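Local coordinates for lovastatin nonaketide synthase, polyketide synthase component (Aspergillus terreus, PDB 7CPX), which builds the dihydromonacolin L nonaketide of lovastatin from malonyl-CoA, working as a homodimeric megasynthase with the partner enzyme LovC, at residues A[1053-1065]-A[1075-1087]. The protein carries 2 engineered substitutions. Numbering follows the deposited sequence.
Sequences GEAGSMTISFKID and SLSAKGQLALTIE
Ile1064 O is gripped by two backbone donors, Ser1077 N at 2.7 Å in the plane of the carbonyl and Ala1078 N at 2.9 Å, the signature of a classic beta bulge. It interrupts the antiparallel hairpin of 1057-1065 and 1075-1087 in the dehydratase domain, within what is predicted to be its N-terminal hotdog fold. Past the bulge the register moves by one, so Asp1065 lies across from Leu1076. The Ser1077 side chain is about 11 Å from that of the predicted proton acceptor His985, and its OG is hydrogen-bonded to Ser1066 OG, Lys1029 O and Tyr998 OH.

Farther along, Phe1062 and Gly1080 are joined in both directions, with Phe1062 N reaching Gly1080 O at 2.9 Å. A chi1 of 75° tucks CG over the backbone, flanked by N and C, and swings the phenyl ring across to 1075-1087. One ring face then lies on the glycine backbone, and Gly1080 N lies 3.7 Å above the centre of the Phe1062 ring. Met1058, Ile1060, Phe1062, Ile1064, Leu1082 and Leu1084 share this apolar side of the sheet, and helix 995-1012 packs against it through Ile1009, Ala1002 and Tyr998. On the other side Lys1063 NZ bonds to Val1048 O of the second subunit. Within the apolar layer, Leu1082 CD1 meets Phe1062 CD2 at 3.6 Å, and Ile1060 CD1 rests against Leu1084 CD2 at 3.8 Å, their side chains crossing at about a right angle.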
loop_
_atom_site.group_PDB
_atom_site.type_symbol
_atom_site.label_atom_id
_atom_site.label_comp_id
_atom_site.label_asym_id
_atom_site.label_seq_id
_atom_site.Cartn_x
_atom_site.Cartn_y
_atom_site.Cartn_z
ATOM N N GLY A 1053 -14.574 2.943 -17.038
ATOM C CA GLY A 1053 -14.679 4.181 -17.788
ATOM C C GLY A 1053 -15.404 4.000 -19.105
ATOM O O GLY A 1053 -16.008 4.945 -19.621
ATOM N N GLU A 1054 -15.360 2.790 -19.667
ATOM C CA GLU A 1054 -16.224 2.477 -20.800
ATOM C C GLU A 1054 -17.689 2.603 -20.405
ATOM O O GLU A 1054 -18.506 3.122 -21.175
ATOM C CB GLU A 1054 -15.922 1.069 -21.316
ATOM C CG GLU A 1054 -16.112 -0.030 -20.280
ATOM C CD GLU A 1054 -15.735 -1.400 -20.807
ATOM O OE1 GLU A 1054 -15.343 -1.496 -21.989
ATOM O OE2 GLU A 1054 -15.829 -2.381 -20.040
ATOM N N ALA A 1055 -18.038 2.136 -19.209
ATOM C CA ALA A 1055 -19.359 2.349 -18.636
ATOM C C ALA A 1055 -19.465 3.681 -17.909
ATOM O O ALA A 1055 -20.538 4.005 -17.389
ATOM C CB ALA A 1055 -19.708 1.212 -17.670
ATOM N N GLY A 1056 -18.383 4.454 -17.860
ATOM C CA GLY A 1056 -18.403 5.735 -17.187
ATOM C C GLY A 1056 -18.445 5.651 -15.682
ATOM O O GLY A 1056 -18.964 6.566 -15.039
ATOM N N SER A 1057 -17.917 4.577 -15.095
ATOM C CA SER A 1057 -17.997 4.388 -13.654
ATOM C C SER A 1057 -16.654 3.932 -13.104
ATOM O O SER A 1057 -15.813 3.386 -13.824
ATOM C CB SER A 1057 -19.086 3.374 -13.281
ATOM O OG SER A 1057 -18.935 2.168 -14.006
ATOM N N MET A 1058 -16.455 4.184 -11.815
ATOM C CA MET A 1058 -15.250 3.722 -11.138
ATOM C C MET A 1058 -15.569 3.461 -9.675
ATOM O O MET A 1058 -15.905 4.390 -8.938
ATOM C CB MET A 1058 -14.126 4.746 -11.276
ATOM C CG MET A 1058 -12.819 4.308 -10.659
ATOM S SD MET A 1058 -11.456 5.426 -11.031
ATOM C CE MET A 1058 -11.194 5.086 -12.769
ATOM N N THR A 1059 -15.463 2.201 -9.264
ATOM C CA THR A 1059 -15.708 1.791 -7.888
ATOM C C THR A 1059 -14.379 1.543 -7.188
ATOM O O THR A 1059 -13.558 0.749 -7.664
ATOM C CB THR A 1059 -16.577 0.535 -7.834
ATOM O OG1 THR A 1059 -17.770 0.741 -8.596
ATOM C CG2 THR A 1059 -16.951 0.211 -6.396
ATOM N N ILE A 1060 -14.184 2.216 -6.055
ATOM C CA ILE A 1060 -12.906 2.245 -5.354
ATOM C C ILE A 1060 -13.121 2.021 -3.865
ATOM O O ILE A 1060 -13.636 2.896 -3.167
ATOM C CB ILE A 1060 -12.182 3.585 -5.587
ATOM C CG1 ILE A 1060 -12.244 3.988 -7.062
ATOM C CG2 ILE A 1060 -10.740 3.498 -5.124
ATOM C CD1 ILE A 1060 -11.621 5.332 -7.342
ATOM N N SER A 1061 -12.715 0.863 -3.361
ATOM C CA SER A 1061 -12.760 0.644 -1.923
ATOM C C SER A 1061 -11.632 1.417 -1.253
ATOM O O SER A 1061 -10.462 1.267 -1.609
ATOM C CB SER A 1061 -12.642 -0.846 -1.607
ATOM O OG SER A 1061 -13.682 -1.582 -2.223
ATOM N N PHE A 1062 -11.985 2.247 -0.274
ATOM C CA PHE A 1062 -11.016 3.116 0.373
ATOM C C PHE A 1062 -11.029 2.868 1.872
ATOM O O PHE A 1062 -12.064 2.548 2.460
ATOM C CB PHE A 1062 -11.294 4.598 0.076
ATOM C CG PHE A 1062 -12.463 5.164 0.830
ATOM C CD1 PHE A 1062 -12.275 5.787 2.047
ATOM C CD2 PHE A 1062 -13.743 5.090 0.315
ATOM C CE1 PHE A 1062 -13.338 6.315 2.746
ATOM C CE2 PHE A 1062 -14.815 5.620 1.008
ATOM C CZ PHE A 1062 -14.612 6.231 2.226
ATOM N N LYS A 1063 -9.851 3.008 2.477
ATOM C CA LYS A 1063 -9.662 2.788 3.907
ATOM C C LYS A 1063 -8.634 3.792 4.406
ATOM O O LYS A 1063 -7.478 3.763 3.977
ATOM C CB LYS A 1063 -9.198 1.359 4.194
ATOM C CG LYS A 1063 -10.099 0.281 3.624
ATOM C CD LYS A 1063 -9.536 -1.102 3.896
ATOM C CE LYS A 1063 -10.372 -2.184 3.238
ATOM N NZ LYS A 1063 -11.764 -2.205 3.760
ATOM N N ILE A 1064 -9.057 4.681 5.299
ATOM C CA ILE A 1064 -8.145 5.602 5.975
ATOM C C ILE A 1064 -7.711 4.889 7.251
ATOM O O ILE A 1064 -8.425 4.871 8.253
ATOM C CB ILE A 1064 -8.793 6.954 6.262
ATOM C CG1 ILE A 1064 -9.063 7.720 4.968
ATOM C CG2 ILE A 1064 -7.907 7.774 7.179
ATOM C CD1 ILE A 1064 -10.293 7.264 4.242
ATOM N N ASP A 1065 -6.538 4.265 7.200
ATOM C CA ASP A 1065 -5.942 3.688 8.391
ATOM C C ASP A 1065 -5.235 4.772 9.191
ATOM O O ASP A 1065 -4.636 5.694 8.632
ATOM C CB ASP A 1065 -4.954 2.590 8.009
ATOM C CG ASP A 1065 -5.559 1.564 7.073
ATOM O OD1 ASP A 1065 -6.777 1.308 7.177
ATOM O OD2 ASP A 1065 -4.816 1.011 6.233
ATOM N N SER A 1075 -4.001 1.284 12.666
ATOM C CA SER A 1075 -5.386 0.881 12.846
ATOM C C SER A 1075 -6.257 1.513 11.770
ATOM O O SER A 1075 -5.810 2.353 10.984
ATOM C CB SER A 1075 -5.888 1.281 14.238
ATOM O OG SER A 1075 -5.902 2.689 14.386
ATOM N N LEU A 1076 -7.518 1.095 11.742
ATOM C CA LEU A 1076 -8.485 1.609 10.782
ATOM C C LEU A 1076 -9.212 2.801 11.389
ATOM O O LEU A 1076 -9.887 2.667 12.415
ATOM C CB LEU A 1076 -9.485 0.528 10.380
ATOM C CG LEU A 1076 -10.492 0.957 9.309
ATOM C CD1 LEU A 1076 -9.804 1.098 7.965
ATOM C CD2 LEU A 1076 -11.648 -0.018 9.216
ATOM N N SER A 1077 -9.075 3.962 10.754
ATOM C CA SER A 1077 -9.812 5.148 11.164
ATOM C C SER A 1077 -11.157 5.244 10.460
ATOM O O SER A 1077 -12.161 5.602 11.084
ATOM C CB SER A 1077 -8.989 6.404 10.873
ATOM O OG SER A 1077 -8.820 7.185 12.041
ATOM N N ALA A 1078 -11.191 4.925 9.171
ATOM C CA ALA A 1078 -12.426 4.983 8.406
ATOM C C ALA A 1078 -12.319 4.035 7.222
ATOM O O ALA A 1078 -11.227 3.619 6.835
ATOM C CB ALA A 1078 -12.721 6.406 7.928
ATOM N N LYS A 1079 -13.471 3.714 6.641
ATOM C CA LYS A 1079 -13.512 2.863 5.461
ATOM C C LYS A 1079 -14.785 3.163 4.687
ATOM O O LYS A 1079 -15.724 3.765 5.212
ATOM C CB LYS A 1079 -13.449 1.379 5.831
ATOM C CG LYS A 1079 -14.601 0.909 6.703
ATOM C CD LYS A 1079 -14.568 -0.593 6.898
ATOM C CE LYS A 1079 -15.713 -1.058 7.779
ATOM N NZ LYS A 1079 -15.729 -2.535 7.950
ATOM N N GLY A 1080 -14.802 2.730 3.431
ATOM C CA GLY A 1080 -15.979 2.908 2.601
ATOM C C GLY A 1080 -15.672 2.584 1.153
ATOM O O GLY A 1080 -14.646 1.980 0.843
ATOM N N GLN A 1081 -16.575 3.011 0.273
ATOM C CA GLN A 1081 -16.411 2.848 -1.162
ATOM C C GLN A 1081 -16.608 4.199 -1.829
ATOM O O GLN A 1081 -17.235 5.097 -1.271
ATOM C CB GLN A 1081 -17.410 1.836 -1.739
ATOM C CG GLN A 1081 -17.695 0.647 -0.837
ATOM C CD GLN A 1081 -16.477 -0.221 -0.612
ATOM O OE1 GLN A 1081 -15.601 -0.314 -1.470
ATOM N NE2 GLN A 1081 -16.414 -0.861 0.549
ATOM N N LEU A 1082 -16.068 4.334 -3.032
ATOM C CA LEU A 1082 -16.234 5.525 -3.849
ATOM C C LEU A 1082 -16.781 5.113 -5.206
ATOM O O LEU A 1082 -16.235 4.214 -5.849
ATOM C CB LEU A 1082 -14.910 6.268 -4.022
ATOM C CG LEU A 1082 -14.307 6.887 -2.764
ATOM C CD1 LEU A 1082 -12.809 6.678 -2.733
ATOM C CD2 LEU A 1082 -14.626 8.365 -2.710
ATOM N N ALA A 1083 -17.847 5.771 -5.635
ATOM C CA ALA A 1083 -18.448 5.550 -6.943
ATOM C C ALA A 1083 -18.296 6.839 -7.737
ATOM O O ALA A 1083 -18.977 7.830 -7.461
ATOM C CB ALA A 1083 -19.914 5.143 -6.819
ATOM N N LEU A 1084 -17.395 6.828 -8.707
ATOM C CA LEU A 1084 -17.092 7.999 -9.512
ATOM C C LEU A 1084 -17.781 7.858 -10.860
ATOM O O LEU A 1084 -17.541 6.886 -11.584
ATOM C CB LEU A 1084 -15.585 8.153 -9.706
ATOM C CG LEU A 1084 -14.702 8.543 -8.520
ATOM C CD1 LEU A 1084 -14.981 7.685 -7.304
ATOM C CD2 LEU A 1084 -13.246 8.416 -8.927
ATOM N N THR A 1085 -18.650 8.813 -11.178
ATOM C CA THR A 1085 -19.158 8.987 -12.530
ATOM C C THR A 1085 -18.203 9.929 -13.247
ATOM O O THR A 1085 -18.058 11.089 -12.847
ATOM C CB THR A 1085 -20.577 9.549 -12.517
ATOM O OG1 THR A 1085 -21.435 8.672 -11.776
ATOM C CG2 THR A 1085 -21.114 9.701 -13.934
ATOM N N ILE A 1086 -17.557 9.429 -14.302
ATOM C CA ILE A 1086 -16.368 10.051 -14.865
ATOM C C ILE A 1086 -16.551 10.288 -16.356
ATOM O O ILE A 1086 -17.438 9.726 -17.002
ATOM C CB ILE A 1086 -15.113 9.187 -14.624
ATOM C CG1 ILE A 1086 -15.417 7.721 -14.946
ATOM C CG2 ILE A 1086 -14.644 9.333 -13.196
ATOM C CD1 ILE A 1086 -14.208 6.818 -14.907
ATOM N N GLU A 1087 -15.682 11.139 -16.895
ATOM C CA GLU A 1087 -15.580 11.386 -18.323
ATOM C C GLU A 1087 -14.106 11.467 -18.698
ATOM O O GLU A 1087 -13.231 11.621 -17.842
ATOM C CB GLU A 1087 -16.315 12.672 -18.728
ATOM C CG GLU A 1087 -15.752 13.938 -18.103
ATOM C CD GLU A 1087 -16.490 15.182 -18.557
ATOM O OE1 GLU A 1087 -17.446 15.050 -19.351
ATOM O OE2 GLU A 1087 -16.117 16.289 -18.121
#